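Side-chain contacts in putative esterase (Sulfolobus solfataricus P2, PDB 2RAU), which probably hydrolyses ester bonds as a member of the alpha/beta-hydrolase superfamily, being a putative esterase or lipase, and binds calcium ions: residues 125-130 and 162-167; 156-161 and 171-176; 296-301 and 343-348. All coordinates share one frame; numbering follows the deposited sequence.

Contact 1 (125-130 and 162-167); sequences TWISDI and SSLYWK
Ile-127 of helix 123-141 offers two branches to helix 153-169: CD1 of the long branch meets Leu-164, while CG2 meets Tyr-165 and also Leu-164, and the two neighbours come from different directions. Its first torsion (chi1 -69°) turns the short arm, CG2, anti to the backbone N and the long arm, CG1, anti to the carbonyl carbon. The long arm ends in CD1, which lies 3.8 Å from Leu-164 CD1; the two side chains cross at about a right angle, a meeting of methyl ends. The same Leu-164 CD1 is also 4.0 Å from Ile-127 CG2, so one leucine methyl touches both arms. Against Tyr-165 the approach is oblique: Ile-127 CG2 comes to the rim of the ring, near its plane, and touches CE2 at 3.6 Å. A ring face is used differently, since Leu-164 CB sits 3.7 Å above it and offset toward the rim. Tyr-165 also takes part in a cation-pi pair with Lys-131 and meets the ring of Tyr-161 at about 40°.

The backbones stay well apart: the nearest CA atoms, those of Ile-127 and Leu-164, are 9.3 Å from each other. In this alpha/beta-hydrolase fold the pair joins two helices at the margin of the core, as the mixed burial attests: Ile-127 is buried, Tyr-165 partly exposed and Leu-164 exposed, with a bound di(hydroxyethyl)ether beside it. No hydrogen bond spans the segments and only 109 Å² is buried, which implies cohesion by dispersion and exclusion of water rather than by directional polar bonds.

Contact 2 (156-161 and 171-176); sequences IAALNY and KGLILL
Ala-158 O accepts a hydrogen bond from Ser-162 OG, one turn further along the helix, and on the sheet side it lies 3.9 Å from Leu-173 CD2. The setting is the beta-alpha-beta unit of an alpha/beta-hydrolase fold, in which helix 153-169 links strand 146-151 to strand 170-176 and packs back on the latter. The short axes run nearly antiparallel (156°) and come within 9.0 Å, a gap filled mostly by leucine side chains. Ala-158 faces the strand: its CB reaches Leu-173 CD2 at 4.0 Å and Leu-175 CD2 at 4.3 Å, fitting between two leucines that leave the same side of the strand. Leu-173 was modelled in two conformers, so its contacts describe one of them. All four touching residues are buried, and Leu-148 of the preceding strand also packs on Ala-158. The helix follows a probable nucleophile elbow, with Ala-158 near that turn but not touching it. Leu-159 starts off to one side of the strand, yet a first torsion well away from a staggered position (chi1 -100°) accompanies an end that lies closer to it and crosses Leu-175 at about a right angle. There the two CD1 methyls, of Leu-159 and Leu-175, stand 3.8 Å apart.

Contact 3 (296-301 and 343-348); sequences PTIAFV and NSVVLK
Phe-300 pushes its ring against Val-345 and Val-346, and this aromatic-aliphatic packing makes up most of the contact between residues 296-301 and 343-348, a strand and a helix of the alpha/beta-hydrolase fold. The segment axes are almost antiparallel (170°) and 10.3 Å apart, a gap spanned by side chains alone, since no hydrogen bond crosses it.

Ring contacts come first. With chi1 at -65°, CG of Phe-300 stands anti to the carbonyl carbon, beside the backbone N, and the ring reaches out to the helix. Its CE1 meets Val-346 CG2 at 3.5 Å, while CZ touches Val-345 CG1 at 3.8 Å; both methyls approach obliquely. Val-345 CB, by contrast, lies at the ring edge in its plane, 3.9 Å from CZ of Phe-300. Neighbouring valines thus share one end of the ring, which also packs on Leu-176 of strand 170-176.

Purely aliphatic packing is slighter. Val-346 also leans on Ile-174 of strand 170-176, so the helix, already in touch with strand 297-302, covers two adjacent strands. Ile-298, two residues earlier in the strand than Phe-300, adds a looser touch: its CD1 lies 4.2 Å from Val-345 CG1.

Overall arrangement
From the N terminus, contact 1 opens at 125-130 on helix 123-141 and closes at 162-167, bringing back a loop that runs through the rest of helix 123-141, strand 146-151 and the first half of helix 153-169. Contact 2 opens inside that loop, at 156-161, and closes beyond it at 171-176, so the two cross; both use helix 153-169, and Ile-130 packs on Tyr-161 between them. Contact 3 follows in series, its ends separated by 41 residues. Strands 170-176 and 297-302 are parallel neighbours, probably joined by backbone hydrogen bonds from Leu-175 to Ile-298 and Phe-300. Together the contacts tie helices 123-141 and 153-169 on one face of the sheet and helix 338-353 on the other.

Contact 1 (125-130 and 162-167)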
ATOM      1  N   THR A 125      -5.201  10.220  13.146  1.00 28.59           N
ATOM      2  CA  THR A 125      -5.682   8.852  13.302  1.00 24.75           C
ATOM      3  C   THR A 125      -4.725   7.840  12.680  1.00 25.22           C
ATOM      4  O   THR A 125      -4.322   6.886  13.329  1.00 27.72           O
ATOM      5  CB  THR A 125      -7.124   8.698  12.736  1.00 25.83           C
ATOM      6  OG1 THR A 125      -7.999   9.542  13.491  1.00 28.68           O
ATOM      7  CG2 THR A 125      -7.609   7.232  12.784  1.00 25.53           C
ATOM      8  N   TRP A 126      -4.381   8.042  11.417  1.00 25.88           N
ATOM      9  CA  TRP A 126      -3.497   7.139  10.683  1.00 26.74           C
ATOM     10  C   TRP A 126      -2.127   7.061  11.350  1.00 25.25           C
ATOM     11  O   TRP A 126      -1.600   5.978  11.499  1.00 26.97           O
ATOM     12  CB  TRP A 126      -3.371   7.589   9.198  1.00 28.52           C
ATOM     13  CG  TRP A 126      -4.070   6.691   8.212  1.00 25.76           C
ATOM     14  CD1 TRP A 126      -3.503   6.064   7.119  1.00 28.55           C
ATOM     15  CD2 TRP A 126      -5.446   6.269   8.236  1.00 23.91           C
ATOM     16  NE1 TRP A 126      -4.454   5.305   6.470  1.00 28.75           N
ATOM     17  CE2 TRP A 126      -5.649   5.428   7.113  1.00 28.04           C
ATOM     18  CE3 TRP A 126      -6.533   6.541   9.078  1.00 26.82           C
ATOM     19  CZ2 TRP A 126      -6.862   4.836   6.841  1.00 27.16           C
ATOM     20  CZ3 TRP A 126      -7.741   5.942   8.803  1.00 26.91           C
ATOM     21  CH2 TRP A 126      -7.901   5.128   7.699  1.00 26.51           C
ATOM     22  N   ILE A 127      -1.572   8.222  11.703  1.00 26.44           N
ATOM     23  CA  ILE A 127      -0.280   8.283  12.397  1.00 26.93           C
ATOM     24  C   ILE A 127      -0.343   7.541  13.746  1.00 26.77           C
ATOM     25  O   ILE A 127       0.559   6.739  14.035  1.00 26.86           O
ATOM     26  CB  ILE A 127       0.285   9.700  12.481  1.00 28.30           C
ATOM     27  CG1 ILE A 127       0.684  10.154  11.053  1.00 26.36           C
ATOM     28  CG2 ILE A 127       1.518   9.737  13.439  1.00 24.13           C
ATOM     29  CD1 ILE A 127       1.045  11.593  10.958  1.00 32.34           C
ATOM     30  N   SER A 128      -1.446   7.677  14.487  1.00 26.73           N
ATOM     31  CA  SER A 128      -1.581   6.990  15.767  1.00 26.85           C
ATOM     32  C   SER A 128      -1.605   5.467  15.566  1.00 27.77           C
ATOM     33  O   SER A 128      -1.057   4.713  16.374  1.00 25.71           O
ATOM     34  CB  SER A 128      -2.805   7.469  16.554  1.00 28.27           C
ATOM     35  OG  SER A 128      -4.038   6.976  16.012  1.00 29.47           O
ATOM     36  N   ASP A 129      -2.213   5.013  14.478  1.00 24.96           N
ATOM     37  CA  ASP A 129      -2.318   3.606  14.186  1.00 25.34           C
ATOM     38  C   ASP A 129      -0.953   3.052  13.778  1.00 25.07           C
ATOM     39  O   ASP A 129      -0.567   1.968  14.203  1.00 25.80           O
ATOM     40  CB  ASP A 129      -3.320   3.369  13.055  1.00 24.67           C
ATOM     41  CG  ASP A 129      -4.766   3.676  13.455  1.00 28.28           C
ATOM     42  OD1 ASP A 129      -5.030   3.788  14.636  1.00 26.81           O
ATOM     43  OD2 ASP A 129      -5.657   3.781  12.567  1.00 25.83           O
ATOM     44  N   ILE A 130      -0.234   3.767  12.908  1.00 25.01           N
ATOM     45  CA  ILE A 130       1.110   3.359  12.562  1.00 27.34           C
ATOM     46  C   ILE A 130       2.005   3.283  13.846  1.00 26.41           C
ATOM     47  O   ILE A 130       2.806   2.353  13.994  1.00 25.31           O
ATOM     48  CB  ILE A 130       1.723   4.297  11.500  1.00 26.90           C
ATOM     49  CG1 ILE A 130       0.876   4.254  10.183  1.00 28.82           C
ATOM     50  CG2 ILE A 130       3.156   3.875  11.196  1.00 24.77           C
ATOM     51  CD1 ILE A 130       1.215   5.408   9.153  1.00 23.83           C
ATOM     52  N   SER A 162       7.730   9.728   9.842  1.00 27.48           N
ATOM     53  CA  SER A 162       9.131   9.977  10.098  1.00 28.03           C
ATOM     54  C   SER A 162       9.388  11.405  10.529  1.00 28.19           C
ATOM     55  O   SER A 162      10.215  11.634  11.366  1.00 26.49           O
ATOM     56  CB  SER A 162       9.985   9.652   8.864  1.00 28.59           C
ATOM     57  OG  SER A 162       9.933   8.280   8.571  1.00 28.61           O
ATOM     58  N   SER A 163       8.673  12.368   9.961  1.00 27.36           N
ATOM     59  CA  SER A 163       8.862  13.753  10.332  1.00 27.78           C
ATOM     60  C   SER A 163       8.601  13.972  11.835  1.00 28.06           C
ATOM     61  O   SER A 163       9.138  14.915  12.421  1.00 28.77           O
ATOM     62  CB  SER A 163       7.977  14.666   9.484  1.00 25.65           C
ATOM     63  OG  SER A 163       6.646  14.681   9.945  1.00 30.09           O
ATOM     64  N   LEU A 164       7.792  13.100  12.446  1.00 26.72           N
ATOM     65  CA  LEU A 164       7.432  13.230  13.831  1.00 25.66           C
ATOM     66  C   LEU A 164       8.236  12.331  14.750  1.00 26.94           C
ATOM     67  O   LEU A 164       8.446  12.691  15.890  1.00 28.77           O
ATOM     68  CB  LEU A 164       5.950  12.919  14.016  1.00 25.42           C
ATOM     69  CG  LEU A 164       4.937  13.867  13.384  1.00 27.60           C
ATOM     70  CD1 LEU A 164       3.544  13.174  13.370  1.00 31.04           C
ATOM     71  CD2 LEU A 164       4.907  15.211  14.089  1.00 29.40           C
ATOM     72  N   TYR A 165       8.646  11.152  14.270  1.00 26.39           N
ATOM     73  CA  TYR A 165       9.214  10.122  15.104  1.00 26.00           C
ATOM     74  C   TYR A 165      10.520   9.509  14.660  1.00 25.85           C
ATOM     75  O   TYR A 165      10.963   8.555  15.281  1.00 25.72           O
ATOM     76  CB  TYR A 165       8.201   8.988  15.186  1.00 26.17           C
ATOM     77  CG  TYR A 165       6.859   9.385  15.777  1.00 26.63           C
ATOM     78  CD1 TYR A 165       6.760   9.731  17.110  1.00 30.69           C
ATOM     79  CD2 TYR A 165       5.696   9.366  15.023  1.00 25.36           C
ATOM     80  CE1 TYR A 165       5.546  10.054  17.669  1.00 28.00           C
ATOM     81  CE2 TYR A 165       4.475   9.688  15.574  1.00 26.93           C
ATOM     82  CZ  TYR A 165       4.415  10.043  16.893  1.00 27.93           C
ATOM     83  OH  TYR A 165       3.216  10.356  17.490  1.00 26.34           O
ATOM     84  N   TRP A 166      11.142  10.017  13.595  1.00 26.86           N
ATOM     85  CA  TRP A 166      12.349   9.388  13.067  1.00 25.55           C
ATOM     86  C   TRP A 166      13.450   9.173  14.094  1.00 27.27           C
ATOM     87  O   TRP A 166      14.055   8.116  14.114  1.00 26.26           O
ATOM     88  CB  TRP A 166      12.914  10.122  11.827  1.00 25.26           C
ATOM     89  CG  TRP A 166      13.612  11.419  12.058  1.00 28.05           C
ATOM     90  CD1 TRP A 166      13.070  12.654  12.015  1.00 28.60           C
ATOM     91  CD2 TRP A 166      15.012  11.608  12.309  1.00 29.31           C
ATOM     92  NE1 TRP A 166      14.030  13.606  12.244  1.00 32.36           N
ATOM     93  CE2 TRP A 166      15.234  12.989  12.422  1.00 28.49           C
ATOM     94  CE3 TRP A 166      16.087  10.744  12.477  1.00 29.04           C
ATOM     95  CZ2 TRP A 166      16.469  13.517  12.694  1.00 29.12           C
ATOM     96  CZ3 TRP A 166      17.316  11.277  12.732  1.00 27.59           C
ATOM     97  CH2 TRP A 166      17.499  12.648  12.844  1.00 29.41           C
ATOM     98  N   LYS A 167      13.662  10.143  14.990  1.00 27.88           N
ATOM     99  CA  LYS A 167      14.777  10.080  15.899  1.00 27.77           C
ATOM    100  C   LYS A 167      14.707   8.851  16.764  1.00 26.74           C
ATOM    101  O   LYS A 167      15.707   8.196  16.920  1.00 28.80           O
ATOM    102  CB  LYS A 167      14.880  11.343  16.756  1.00 29.72           C
ATOM    103  CG  LYS A 167      15.155  12.572  15.893  1.00 35.79           C
ATOM    104  CD  LYS A 167      15.171  13.878  16.694  1.00 36.74           C
ATOM    105  CE  LYS A 167      15.494  15.089  15.808  1.00 41.68           C
ATOM    106  NZ  LYS A 167      15.478  16.348  16.627  1.00 48.88           N
TER

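Contact 2 (156-161 and 171-176)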
ATOM      1  N   ILE A 156       3.879   8.722   1.451  1.00 27.60           N
ATOM      2  CA  ILE A 156       3.540   9.981   2.117  1.00 30.35           C
ATOM      3  C   ILE A 156       3.369   9.719   3.618  1.00 29.00           C
ATOM      4  O   ILE A 156       3.868  10.471   4.439  1.00 27.23           O
ATOM      5  CB  ILE A 156       2.222  10.635   1.541  1.00 30.58           C
ATOM      6  CG1 ILE A 156       2.367  10.953   0.037  1.00 40.83           C
ATOM      7  CG2 ILE A 156       1.941  11.933   2.239  1.00 31.32           C
ATOM      8  CD1 ILE A 156       1.038  11.205  -0.762  1.00 37.47           C
ATOM      9  N   ALA A 157       2.638   8.670   3.966  1.00 27.84           N
ATOM     10  CA  ALA A 157       2.452   8.272   5.363  1.00 25.99           C
ATOM     11  C   ALA A 157       3.815   8.013   6.038  1.00 24.81           C
ATOM     12  O   ALA A 157       4.032   8.455   7.171  1.00 25.06           O
ATOM     13  CB  ALA A 157       1.546   7.055   5.458  1.00 22.34           C
ATOM     14  N   ALA A 158       4.723   7.324   5.345  1.00 24.90           N
ATOM     15  CA  ALA A 158       6.057   7.007   5.888  1.00 22.94           C
ATOM     16  C   ALA A 158       6.846   8.281   6.186  1.00 27.10           C
ATOM     17  O   ALA A 158       7.510   8.410   7.248  1.00 26.13           O
ATOM     18  CB  ALA A 158       6.818   6.137   4.938  1.00 25.01           C
ATOM     19  N   LEU A 159       6.782   9.232   5.259  1.00 26.51           N
ATOM     20  CA  LEU A 159       7.463  10.496   5.430  1.00 27.81           C
ATOM     21  C   LEU A 159       6.855  11.339   6.543  1.00 27.55           C
ATOM     22  O   LEU A 159       7.589  11.963   7.324  1.00 28.02           O
ATOM     23  CB  LEU A 159       7.468  11.286   4.119  1.00 30.59           C
ATOM     24  CG  LEU A 159       8.780  11.184   3.340  1.00 44.87           C
ATOM     25  CD1 LEU A 159       8.561  11.398   1.847  1.00 52.01           C
ATOM     26  CD2 LEU A 159       9.790  12.176   3.944  1.00 38.38           C
ATOM     27  N   ASN A 160       5.520  11.404   6.573  1.00 27.70           N
ATOM     28  CA  ASN A 160       4.800  12.129   7.638  1.00 28.68           C
ATOM     29  C   ASN A 160       5.086  11.534   9.047  1.00 29.18           C
ATOM     30  O   ASN A 160       5.331  12.263  10.026  1.00 27.36           O
ATOM     31  CB  ASN A 160       3.293  12.134   7.325  1.00 29.76           C
ATOM     32  CG  ASN A 160       2.951  13.028   6.162  1.00 29.83           C
ATOM     33  OD1 ASN A 160       3.822  13.714   5.638  1.00 28.70           O
ATOM     34  ND2 ASN A 160       1.692  12.992   5.710  1.00 26.64           N
ATOM     35  N   TYR A 161       5.035  10.209   9.142  1.00 27.29           N
ATOM     36  CA  TYR A 161       5.366   9.502  10.377  1.00 28.19           C
ATOM     37  C   TYR A 161       6.806   9.808  10.803  1.00 28.09           C
ATOM     38  O   TYR A 161       7.062  10.142  11.975  1.00 26.65           O
ATOM     39  CB  TYR A 161       5.166   7.970  10.229  1.00 27.52           C
ATOM     40  CG  TYR A 161       5.379   7.264  11.516  1.00 24.22           C
ATOM     41  CD1 TYR A 161       4.331   7.064  12.399  1.00 26.33           C
ATOM     42  CD2 TYR A 161       6.653   6.805  11.887  1.00 26.58           C
ATOM     43  CE1 TYR A 161       4.541   6.450  13.611  1.00 26.87           C
ATOM     44  CE2 TYR A 161       6.856   6.166  13.119  1.00 25.09           C
ATOM     45  CZ  TYR A 161       5.799   6.004  13.967  1.00 24.68           C
ATOM     46  OH  TYR A 161       5.982   5.384  15.196  1.00 25.86           O
ATOM     47  N   LYS A 171      15.203   4.084  11.110  1.00 23.46           N
ATOM     48  CA  LYS A 171      16.599   4.125  10.756  1.00 26.08           C
ATOM     49  C   LYS A 171      16.839   4.096   9.242  1.00 27.90           C
ATOM     50  O   LYS A 171      17.971   4.234   8.785  1.00 27.34           O
ATOM     51  CB  LYS A 171      17.345   2.981  11.443  1.00 27.74           C
ATOM     52  CG  LYS A 171      16.925   1.618  11.005  1.00 25.91           C
ATOM     53  CD  LYS A 171      17.580   0.494  11.770  1.00 27.12           C
ATOM     54  CE  LYS A 171      16.880  -0.805  11.457  1.00 28.60           C
ATOM     55  NZ  LYS A 171      17.309  -1.933  12.304  1.00 29.97           N
ATOM     56  N   GLY A 172      15.770   3.941   8.458  1.00 28.32           N
ATOM     57  CA  GLY A 172      15.882   3.912   7.016  1.00 27.34           C
ATOM     58  C   GLY A 172      14.513   4.031   6.392  1.00 26.11           C
ATOM     59  O   GLY A 172      13.527   3.508   6.931  1.00 24.74           O
ATOM     60  N   LEU A 173      14.454   4.729   5.261  0.50 23.64           N
ATOM     61  CA  LEU A 173      13.202   4.920   4.513  0.50 24.15           C
ATOM     62  C   LEU A 173      13.299   4.334   3.107  0.50 25.29           C
ATOM     63  O   LEU A 173      14.289   4.510   2.417  0.50 24.43           O
ATOM     64  CB  LEU A 173      12.817   6.396   4.443  0.50 22.87           C
ATOM     65  CG  LEU A 173      12.177   7.006   5.688  0.50 17.56           C
ATOM     66  CD1 LEU A 173      12.361   8.537   5.687  0.50 16.24           C
ATOM     67  CD2 LEU A 173      10.714   6.613   5.825  0.50 22.84           C
ATOM     68  N   ILE A 174      12.271   3.581   2.726  1.00 27.69           N
ATOM     69  CA  ILE A 174      12.168   2.996   1.392  1.00 25.83           C
ATOM     70  C   ILE A 174      10.849   3.463   0.769  1.00 26.40           C
ATOM     71  O   ILE A 174       9.769   3.025   1.175  1.00 26.97           O
ATOM     72  CB  ILE A 174      12.171   1.463   1.441  1.00 26.91           C
ATOM     73  CG1 ILE A 174      13.451   0.936   2.128  1.00 28.63           C
ATOM     74  CG2 ILE A 174      11.943   0.848   0.005  1.00 22.26           C
ATOM     75  CD1 ILE A 174      13.290  -0.479   2.707  1.00 27.70           C
ATOM     76  N   LEU A 175      10.924   4.348  -0.225  1.00 22.87           N
ATOM     77  CA  LEU A 175       9.724   4.885  -0.882  1.00 25.71           C
ATOM     78  C   LEU A 175       9.536   4.217  -2.250  1.00 27.20           C
ATOM     79  O   LEU A 175      10.362   4.361  -3.143  1.00 24.88           O
ATOM     80  CB  LEU A 175       9.825   6.414  -1.014  1.00 25.39           C
ATOM     81  CG  LEU A 175      10.103   7.171   0.304  1.00 25.92           C
ATOM     82  CD1 LEU A 175      10.450   8.673   0.007  1.00 27.42           C
ATOM     83  CD2 LEU A 175       8.904   6.955   1.315  1.00 29.94           C
ATOM     84  N   LEU A 176       8.474   3.425  -2.356  1.00 27.41           N
ATOM     85  CA  LEU A 176       8.143   2.640  -3.547  1.00 25.69           C
ATOM     86  C   LEU A 176       7.050   3.398  -4.323  1.00 24.14           C
ATOM     87  O   LEU A 176       5.835   3.227  -4.111  1.00 28.47           O
ATOM     88  CB  LEU A 176       7.690   1.224  -3.140  1.00 25.50           C
ATOM     89  CG  LEU A 176       8.725   0.404  -2.329  1.00 24.29           C
ATOM     90  CD1 LEU A 176       8.082  -0.765  -1.619  1.00 29.98           C
ATOM     91  CD2 LEU A 176       9.888  -0.049  -3.197  1.00 23.94           C
TER

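Contact 3 (296-301 and 343-348)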
ATOM      1  N   PRO A 296      18.793   7.628   6.139  1.00 26.68           N
ATOM      2  CA  PRO A 296      19.097   7.079   4.817  1.00 27.36           C
ATOM      3  C   PRO A 296      17.816   6.683   4.105  1.00 25.75           C
ATOM      4  O   PRO A 296      16.960   5.992   4.690  1.00 25.31           O
ATOM      5  CB  PRO A 296      19.921   5.830   5.134  1.00 27.16           C
ATOM      6  CG  PRO A 296      20.557   6.146   6.386  1.00 26.65           C
ATOM      7  CD  PRO A 296      19.553   6.929   7.175  1.00 28.37           C
ATOM      8  N   THR A 297      17.702   7.105   2.852  1.00 26.74           N
ATOM      9  CA  THR A 297      16.493   6.928   2.046  1.00 26.18           C
ATOM     10  C   THR A 297      16.779   6.411   0.637  1.00 24.94           C
ATOM     11  O   THR A 297      17.742   6.824  -0.001  1.00 26.77           O
ATOM     12  CB  THR A 297      15.684   8.276   1.960  1.00 25.98           C
ATOM     13  OG1 THR A 297      15.342   8.726   3.281  1.00 30.00           O
ATOM     14  CG2 THR A 297      14.420   8.137   1.111  1.00 24.89           C
ATOM     15  N   ILE A 298      15.964   5.455   0.190  1.00 26.78           N
ATOM     16  CA  ILE A 298      15.957   5.031  -1.221  1.00 26.59           C
ATOM     17  C   ILE A 298      14.531   5.278  -1.740  1.00 25.51           C
ATOM     18  O   ILE A 298      13.548   4.950  -1.074  1.00 26.36           O
ATOM     19  CB  ILE A 298      16.481   3.564  -1.432  1.00 25.70           C
ATOM     20  CG1 ILE A 298      16.665   3.265  -2.928  1.00 25.61           C
ATOM     21  CG2 ILE A 298      15.594   2.528  -0.690  1.00 26.01           C
ATOM     22  CD1 ILE A 298      17.354   1.973  -3.173  1.00 26.06           C
ATOM     23  N   ALA A 299      14.434   5.904  -2.921  1.00 25.75           N
ATOM     24  CA  ALA A 299      13.148   6.263  -3.516  1.00 26.05           C
ATOM     25  C   ALA A 299      13.102   5.753  -4.930  1.00 24.88           C
ATOM     26  O   ALA A 299      13.998   6.016  -5.714  1.00 26.60           O
ATOM     27  CB  ALA A 299      12.925   7.788  -3.477  1.00 24.80           C
ATOM     28  N   PHE A 300      12.083   4.965  -5.230  1.00 24.93           N
ATOM     29  CA  PHE A 300      11.842   4.479  -6.588  1.00 27.15           C
ATOM     30  C   PHE A 300      10.716   5.300  -7.234  1.00 27.75           C
ATOM     31  O   PHE A 300       9.691   5.541  -6.606  1.00 25.45           O
ATOM     32  CB  PHE A 300      11.446   3.009  -6.585  1.00 25.49           C
ATOM     33  CG  PHE A 300      12.531   2.085  -6.109  1.00 24.32           C
ATOM     34  CD1 PHE A 300      12.775   1.931  -4.754  1.00 29.08           C
ATOM     35  CD2 PHE A 300      13.275   1.332  -7.010  1.00 26.38           C
ATOM     36  CE1 PHE A 300      13.751   1.074  -4.316  1.00 27.60           C
ATOM     37  CE2 PHE A 300      14.245   0.458  -6.573  1.00 25.47           C
ATOM     38  CZ  PHE A 300      14.472   0.314  -5.231  1.00 24.35           C
ATOM     39  N   VAL A 301      10.914   5.718  -8.482  0.50 25.98           N
ATOM     40  CA  VAL A 301       9.909   6.535  -9.176  0.50 26.37           C
ATOM     41  C   VAL A 301       9.615   5.978 -10.584  0.50 25.55           C
ATOM     42  O   VAL A 301      10.508   5.823 -11.401  0.50 25.64           O
ATOM     43  CB  VAL A 301      10.297   8.056  -9.158  0.50 25.84           C
ATOM     44  CG1 VAL A 301      11.524   8.351 -10.040  0.50 21.14           C
ATOM     45  CG2 VAL A 301       9.117   8.910  -9.549  0.50 27.58           C
ATOM     46  N   ASN A 343      12.755  -5.187  -6.229  1.00 25.40           N
ATOM     47  CA  ASN A 343      12.898  -5.994  -5.019  1.00 25.90           C
ATOM     48  C   ASN A 343      14.328  -6.326  -4.639  1.00 25.66           C
ATOM     49  O   ASN A 343      14.716  -6.091  -3.473  1.00 24.95           O
ATOM     50  CB  ASN A 343      11.964  -7.241  -5.077  1.00 24.70           C
ATOM     51  CG  ASN A 343      10.498  -6.878  -5.216  1.00 26.39           C
ATOM     52  OD1 ASN A 343      10.094  -5.749  -4.916  1.00 26.42           O
ATOM     53  ND2 ASN A 343       9.702  -7.820  -5.718  1.00 26.31           N
ATOM     54  N   SER A 344      15.128  -6.813  -5.603  1.00 25.11           N
ATOM     55  CA  SER A 344      16.550  -7.064  -5.379  1.00 26.67           C
ATOM     56  C   SER A 344      17.327  -5.789  -5.087  1.00 25.26           C
ATOM     57  O   SER A 344      18.315  -5.840  -4.388  1.00 24.33           O
ATOM     58  CB  SER A 344      17.169  -7.766  -6.573  1.00 26.14           C
ATOM     59  OG  SER A 344      17.094  -6.944  -7.746  1.00 33.04           O
ATOM     60  N   VAL A 345      16.882  -4.650  -5.614  1.00 25.93           N
ATOM     61  CA  VAL A 345      17.581  -3.378  -5.392  1.00 26.82           C
ATOM     62  C   VAL A 345      17.315  -2.893  -3.966  1.00 24.65           C
ATOM     63  O   VAL A 345      18.223  -2.411  -3.284  1.00 24.59           O
ATOM     64  CB  VAL A 345      17.160  -2.289  -6.445  1.00 25.66           C
ATOM     65  CG1 VAL A 345      17.890  -0.949  -6.158  1.00 28.00           C
ATOM     66  CG2 VAL A 345      17.421  -2.803  -7.851  1.00 24.35           C
ATOM     67  N   VAL A 346      16.073  -3.041  -3.483  1.00 23.75           N
ATOM     68  CA  VAL A 346      15.777  -2.736  -2.087  1.00 23.51           C
ATOM     69  C   VAL A 346      16.615  -3.641  -1.131  1.00 25.46           C
ATOM     70  O   VAL A 346      17.241  -3.155  -0.177  1.00 27.05           O
ATOM     71  CB  VAL A 346      14.267  -2.880  -1.760  1.00 21.61           C
ATOM     72  CG1 VAL A 346      14.059  -2.780  -0.213  1.00 23.61           C
ATOM     73  CG2 VAL A 346      13.412  -1.849  -2.506  1.00 27.64           C
ATOM     74  N   LEU A 347      16.689  -4.937  -1.417  1.00 24.69           N
ATOM     75  CA  LEU A 347      17.491  -5.854  -0.606  1.00 24.86           C
ATOM     76  C   LEU A 347      18.957  -5.425  -0.572  1.00 24.46           C
ATOM     77  O   LEU A 347      19.574  -5.441   0.466  1.00 25.73           O
ATOM     78  CB  LEU A 347      17.407  -7.281  -1.158  1.00 24.08           C
ATOM     79  CG  LEU A 347      18.063  -8.426  -0.361  1.00 25.67           C
ATOM     80  CD1 LEU A 347      17.384  -8.559   0.982  1.00 26.47           C
ATOM     81  CD2 LEU A 347      18.057  -9.775  -1.150  1.00 24.03           C
ATOM     82  N   LYS A 348      19.503  -5.064  -1.721  1.00 25.01           N
ATOM     83  CA  LYS A 348      20.894  -4.678  -1.797  1.00 26.01           C
ATOM     84  C   LYS A 348      21.117  -3.401  -0.993  1.00 25.49           C
ATOM     85  O   LYS A 348      22.131  -3.253  -0.291  1.00 24.69           O
ATOM     86  CB  LYS A 348      21.299  -4.494  -3.255  1.00 27.34           C
ATOM     87  CG  LYS A 348      22.706  -4.044  -3.448  1.00 30.75           C
ATOM     88  CD  LYS A 348      23.013  -3.884  -4.941  1.00 38.56           C
TER